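Local coordinates for putative epoxide hydrolase protein (PDB 5BOV), which is a putative epoxide hydrolase with an alpha/beta hydrolase fold, and possibly acts on monoacylglycerols, at residues 57-69 with 87-101. Residues are numbered along the deposited sequence; the frame is centred on the assembly and turned at random.
Sequences KGYRVIVPYLRGY and AMAADIVHLMDALNI
Strand 59-64 and helix 87-98 touch through Ile62, Pro64 and Leu95, their axes 11.3 Å apart at closest and running 138° apart, the helix returning over one face of the sheet. Ile62 points toward the segment 87-101: its CD1 meets Leu99 CD1 tip to tip at 3.9 Å, its CG1 meets Ile101 CD1 likewise, and its CG2 slides past Leu95 CD2. Pro64 CB rests 3.9 Å from Leu95 CD2, and the proline ring lies crosswise to Ile92. Past residue 64, in the turn Leu66 to Tyr69, Arg67 grips Asp91 side-on: NE donates to OD2 and NH2 to OD1 (both 2.8 Å), each Asp91 oxygen accepting through its syn lone pair. The two planes are 16° apart. A bend at chi3 (61°) lays the guanidinium edge against the carboxylate, with Ala87 CB 3.9 Å above its centre; Arg67 NH1 goes to Asn82 O. Water 3 joins Arg67 N to Asp91 OD2. At the other end, Ile101 CD1 lies over one face of Arg60, toward the rim; water 1 joins Arg60 NH2, and water 2 Arg60 NH1, to Leu99 O, while Arg60 NH2 is also salt-bridged to Asp25. The beta-alpha-beta crossover from strand 59-74 through helix 85-98 to parallel strand 104-108, part of the alpha/beta hydrolase sheet, thus combines an apolar centre with a buried salt bridge, whose nearly straight bonds would restrict rotation of both groups.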
loop_
_atom_site.group_PDB
_atom_site.type_symbol
_atom_site.label_atom_id
_atom_site.label_comp_id
_atom_site.label_asym_id
_atom_site.label_seq_id
_atom_site.Cartn_x
_atom_site.Cartn_y
_atom_site.Cartn_z
ATOM N N LYS A 57 -17.194 9.957 -11.518
ATOM C CA LYS A 57 -17.790 10.854 -10.537
ATOM C C LYS A 57 -16.991 12.169 -10.342
ATOM O O LYS A 57 -17.289 12.967 -9.464
ATOM C CB LYS A 57 -17.906 10.133 -9.188
ATOM C CG LYS A 57 -19.049 9.054 -9.134
ATOM C CD LYS A 57 -20.474 9.631 -8.806
ATOM C CE LYS A 57 -21.773 8.916 -9.202
ATOM N NZ LYS A 57 -22.926 9.614 -8.608
ATOM N N GLY A 58 -16.038 12.424 -11.221
ATOM C CA GLY A 58 -15.347 13.696 -11.348
ATOM C C GLY A 58 -14.053 13.850 -10.580
ATOM O O GLY A 58 -13.525 14.966 -10.505
ATOM N N TYR A 59 -13.500 12.740 -10.097
ATOM C CA TYR A 59 -12.183 12.759 -9.504
ATOM C C TYR A 59 -11.085 12.519 -10.523
ATOM O O TYR A 59 -11.258 11.814 -11.522
ATOM C CB TYR A 59 -12.079 11.652 -8.433
ATOM C CG TYR A 59 -12.986 11.913 -7.216
ATOM C CD1 TYR A 59 -14.306 11.520 -7.194
ATOM C CD2 TYR A 59 -12.490 12.604 -6.106
ATOM C CE1 TYR A 59 -15.123 11.824 -6.129
ATOM C CE2 TYR A 59 -13.300 12.922 -5.025
ATOM C CZ TYR A 59 -14.593 12.516 -5.017
ATOM O OH TYR A 59 -15.432 12.811 -3.957
ATOM N N ARG A 60 -9.912 13.114 -10.274
ATOM C CA ARG A 60 -8.718 12.760 -11.002
ATOM C C ARG A 60 -8.049 11.650 -10.191
ATOM O O ARG A 60 -7.621 11.928 -9.073
ATOM C CB ARG A 60 -7.782 13.936 -11.132
ATOM C CG ARG A 60 -6.591 13.562 -11.970
ATOM C CD ARG A 60 -5.406 14.436 -11.811
ATOM N NE ARG A 60 -4.225 14.033 -12.555
ATOM C CZ ARG A 60 -3.187 14.858 -12.648
ATOM N NH1 ARG A 60 -3.239 16.031 -12.044
ATOM N NH2 ARG A 60 -2.090 14.499 -13.278
ATOM N N VAL A 61 -7.777 10.512 -10.844
ATOM C CA VAL A 61 -7.264 9.339 -10.093
ATOM C C VAL A 61 -5.888 8.899 -10.600
ATOM O O VAL A 61 -5.665 8.638 -11.801
ATOM C CB VAL A 61 -8.249 8.174 -10.216
ATOM C CG1 VAL A 61 -7.869 7.078 -9.250
ATOM C CG2 VAL A 61 -9.647 8.673 -9.926
ATOM N N ILE A 62 -4.942 8.834 -9.666
ATOM C CA ILE A 62 -3.574 8.381 -9.906
ATOM C C ILE A 62 -3.365 7.053 -9.226
ATOM O O ILE A 62 -3.637 6.918 -8.002
ATOM C CB ILE A 62 -2.562 9.383 -9.299
ATOM C CG1 ILE A 62 -2.785 10.829 -9.777
ATOM C CG2 ILE A 62 -1.132 8.915 -9.541
ATOM C CD1 ILE A 62 -2.567 10.961 -11.207
ATOM N N VAL A 63 -2.906 6.057 -9.995
ATOM C CA VAL A 63 -2.684 4.716 -9.411
ATOM C C VAL A 63 -1.274 4.207 -9.785
ATOM O O VAL A 63 -1.083 3.721 -10.920
ATOM C CB VAL A 63 -3.734 3.689 -9.876
ATOM C CG1 VAL A 63 -3.667 2.442 -9.029
ATOM C CG2 VAL A 63 -5.146 4.269 -9.834
ATOM N N PRO A 64 -0.276 4.392 -8.898
ATOM C CA PRO A 64 1.058 4.022 -9.210
ATOM C C PRO A 64 1.465 2.655 -8.796
ATOM O O PRO A 64 0.987 2.154 -7.774
ATOM C CB PRO A 64 1.877 5.056 -8.415
ATOM C CG PRO A 64 1.060 5.268 -7.162
ATOM C CD PRO A 64 -0.359 5.132 -7.603
ATOM N N TYR A 65 2.376 2.062 -9.558
ATOM C CA TYR A 65 3.091 0.885 -9.060
ATOM C C TYR A 65 4.086 1.351 -8.012
ATOM O O TYR A 65 4.890 2.291 -8.239
ATOM C CB TYR A 65 3.860 0.172 -10.154
ATOM C CG TYR A 65 3.075 -0.554 -11.203
ATOM C CD1 TYR A 65 2.395 -1.722 -10.893
ATOM C CD2 TYR A 65 3.024 -0.093 -12.523
ATOM C CE1 TYR A 65 1.761 -2.478 -11.879
ATOM C CE2 TYR A 65 2.326 -0.784 -13.507
ATOM C CZ TYR A 65 1.722 -1.995 -13.191
ATOM O OH TYR A 65 1.043 -2.700 -14.137
ATOM N N LEU A 66 4.096 0.724 -6.844
ATOM C CA LEU A 66 5.134 0.975 -5.856
ATOM C C LEU A 66 6.542 0.472 -6.373
ATOM O O LEU A 66 6.605 -0.330 -7.268
ATOM C CB LEU A 66 4.797 0.292 -4.544
ATOM C CG LEU A 66 3.498 0.768 -3.840
ATOM C CD1 LEU A 66 3.368 -0.051 -2.561
ATOM C CD2 LEU A 66 3.528 2.236 -3.532
ATOM N N ARG A 67 7.607 0.981 -5.749
ATOM C CA ARG A 67 8.924 0.440 -6.004
ATOM C C ARG A 67 8.886 -1.115 -5.850
ATOM O O ARG A 67 8.234 -1.635 -4.929
ATOM C CB ARG A 67 9.957 1.094 -5.092
ATOM C CG ARG A 67 9.728 0.931 -3.579
ATOM C CD ARG A 67 10.962 1.351 -2.757
ATOM N NE ARG A 67 11.275 2.737 -2.993
ATOM C CZ ARG A 67 12.488 3.303 -2.864
ATOM N NH1 ARG A 67 13.525 2.593 -2.374
ATOM N NH2 ARG A 67 12.668 4.547 -3.184
ATOM N N GLY A 68 9.474 -1.806 -6.803
ATOM C CA GLY A 68 9.445 -3.256 -6.843
ATOM C C GLY A 68 8.279 -3.891 -7.600
ATOM O O GLY A 68 8.109 -5.094 -7.542
ATOM N N TYR A 69 7.467 -3.097 -8.294
ATOM C CA TYR A 69 6.315 -3.612 -9.005
ATOM C C TYR A 69 6.152 -3.008 -10.398
ATOM O O TYR A 69 6.408 -1.815 -10.639
ATOM C CB TYR A 69 5.012 -3.340 -8.260
ATOM C CG TYR A 69 4.948 -3.853 -6.866
ATOM C CD1 TYR A 69 5.608 -3.193 -5.828
ATOM C CD2 TYR A 69 4.165 -4.952 -6.570
ATOM C CE1 TYR A 69 5.486 -3.669 -4.528
ATOM C CE2 TYR A 69 4.043 -5.440 -5.281
ATOM C CZ TYR A 69 4.633 -4.755 -4.269
ATOM O OH TYR A 69 4.507 -5.256 -2.958
ATOM N N ALA A 87 10.747 5.230 2.685
ATOM C CA ALA A 87 11.227 5.332 1.302
ATOM C C ALA A 87 10.038 5.356 0.347
ATOM O O ALA A 87 10.007 6.162 -0.592
ATOM C CB ALA A 87 12.209 4.217 0.977
HETATM N N MSE A 88 9.024 4.529 0.600
HETATM C CA MSE A 88 7.854 4.508 -0.230
HETATM C C MSE A 88 7.034 5.759 -0.060
HETATM O O MSE A 88 6.486 6.260 -1.049
HETATM C CB MSE A 88 7.000 3.267 0.045
HETATM C CG MSE A 88 7.854 2.016 -0.243
HETATM SE SE MSE A 88 6.742 0.433 -0.000
HETATM C CE MSE A 88 8.225 -0.849 0.303
ATOM N N ALA A 89 6.917 6.279 1.168
ATOM C CA ALA A 89 6.240 7.543 1.385
ATOM C C ALA A 89 6.932 8.676 0.613
ATOM O O ALA A 89 6.271 9.479 -0.081
ATOM C CB ALA A 89 6.170 7.849 2.868
ATOM N N ALA A 90 8.268 8.712 0.689
ATOM C CA ALA A 90 9.024 9.723 -0.065
ATOM C C ALA A 90 8.760 9.610 -1.561
ATOM O O ALA A 90 8.609 10.643 -2.236
ATOM C CB ALA A 90 10.507 9.598 0.228
ATOM N N ASP A 91 8.649 8.360 -2.086
ATOM C CA ASP A 91 8.389 8.125 -3.491
ATOM C C ASP A 91 7.037 8.827 -3.890
ATOM O O ASP A 91 6.908 9.449 -4.958
ATOM C CB ASP A 91 8.202 6.662 -3.830
ATOM C CG ASP A 91 9.451 5.790 -3.665
ATOM O OD1 ASP A 91 10.590 6.346 -3.832
ATOM O OD2 ASP A 91 9.251 4.573 -3.478
ATOM N N ILE A 92 6.041 8.690 -3.034
ATOM C CA ILE A 92 4.743 9.264 -3.335
ATOM C C ILE A 92 4.745 10.770 -3.330
ATOM O O ILE A 92 4.102 11.442 -4.160
ATOM C CB ILE A 92 3.600 8.636 -2.448
ATOM C CG1 ILE A 92 3.511 7.130 -2.694
ATOM C CG2 ILE A 92 2.268 9.336 -2.676
ATOM C CD1 ILE A 92 3.485 6.655 -4.153
ATOM N N VAL A 93 5.474 11.362 -2.386
ATOM C CA VAL A 93 5.608 12.804 -2.325
ATOM C C VAL A 93 6.368 13.295 -3.601
ATOM O O VAL A 93 5.961 14.289 -4.198
ATOM C CB VAL A 93 6.313 13.320 -1.064
ATOM C CG1 VAL A 93 6.556 14.832 -1.125
ATOM C CG2 VAL A 93 5.470 12.985 0.120
ATOM N N HIS A 94 7.439 12.595 -3.995
ATOM C CA HIS A 94 8.125 12.953 -5.238
ATOM C C HIS A 94 7.201 12.819 -6.448
ATOM O O HIS A 94 7.250 13.662 -7.389
ATOM C CB HIS A 94 9.338 12.046 -5.453
ATOM C CG HIS A 94 10.467 12.351 -4.536
ATOM N ND1 HIS A 94 11.037 13.607 -4.409
ATOM C CD2 HIS A 94 11.210 11.518 -3.777
ATOM C CE1 HIS A 94 12.031 13.532 -3.528
ATOM N NE2 HIS A 94 12.153 12.283 -3.131
ATOM N N LEU A 95 6.326 11.809 -6.448
ATOM C CA LEU A 95 5.337 11.679 -7.565
ATOM C C LEU A 95 4.390 12.855 -7.565
ATOM O O LEU A 95 4.074 13.418 -8.645
ATOM C CB LEU A 95 4.535 10.363 -7.396
ATOM C CG LEU A 95 3.458 10.076 -8.391
ATOM C CD1 LEU A 95 4.021 9.935 -9.801
ATOM C CD2 LEU A 95 2.672 8.822 -7.986
HETATM N N MSE A 96 3.895 13.244 -6.390
HETATM C CA MSE A 96 2.955 14.384 -6.274
HETATM C C MSE A 96 3.630 15.624 -6.797
HETATM O O MSE A 96 3.054 16.388 -7.620
HETATM C CB MSE A 96 2.477 14.551 -4.826
HETATM C CG MSE A 96 1.431 13.467 -4.479
HETATM SE SE MSE A 96 1.004 13.663 -2.568
HETATM C CE MSE A 96 -0.170 15.129 -2.878
ATOM N N ASP A 97 4.856 15.864 -6.334
ATOM C CA ASP A 97 5.603 16.983 -6.845
ATOM C C ASP A 97 5.790 16.963 -8.381
ATOM O O ASP A 97 5.597 18.017 -9.066
ATOM C CB ASP A 97 6.980 17.128 -6.203
ATOM C CG ASP A 97 6.927 17.428 -4.710
ATOM O OD1 ASP A 97 5.898 17.944 -4.204
ATOM O OD2 ASP A 97 7.996 17.218 -4.059
ATOM N N ALA A 98 6.156 15.813 -8.929
ATOM C CA ALA A 98 6.409 15.701 -10.340
ATOM C C ALA A 98 5.143 15.962 -11.178
ATOM O O ALA A 98 5.185 16.449 -12.325
ATOM C CB ALA A 98 7.006 14.337 -10.690
ATOM N N LEU A 99 3.985 15.591 -10.630
ATOM C CA LEU A 99 2.684 15.847 -11.232
ATOM C C LEU A 99 2.079 17.211 -10.922
ATOM O O LEU A 99 0.970 17.503 -11.357
ATOM C CB LEU A 99 1.663 14.737 -10.831
ATOM C CG LEU A 99 2.012 13.301 -11.314
ATOM C CD1 LEU A 99 1.082 12.264 -10.664
ATOM C CD2 LEU A 99 1.923 13.212 -12.850
ATOM N N ASN A 100 2.758 18.008 -10.129
ATOM C CA ASN A 100 2.236 19.303 -9.693
ATOM C C ASN A 100 0.928 19.212 -8.916
ATOM O O ASN A 100 0.014 20.047 -9.052
ATOM C CB ASN A 100 2.127 20.313 -10.862
ATOM C CG ASN A 100 3.466 20.598 -11.471
ATOM O OD1 ASN A 100 4.427 20.860 -10.749
ATOM N ND2 ASN A 100 3.584 20.424 -12.779
ATOM N N ILE A 101 0.872 18.211 -8.041
ATOM C CA ILE A 101 -0.313 17.960 -7.232
ATOM C C ILE A 101 0.063 18.454 -5.838
ATOM O O ILE A 101 0.861 17.798 -5.159
ATOM C CB ILE A 101 -0.721 16.472 -7.243
ATOM C CG1 ILE A 101 -1.259 16.050 -8.637
ATOM C CG2 ILE A 101 -1.834 16.232 -6.211
ATOM C CD1 ILE A 101 -1.513 14.539 -8.752
HETATM O O HOH W 1 -0.135 16.630 -13.669
HETATM O O HOH W 2 -1.745 18.409 -11.438
HETATM O O HOH W 3 6.979 3.322 -4.104
#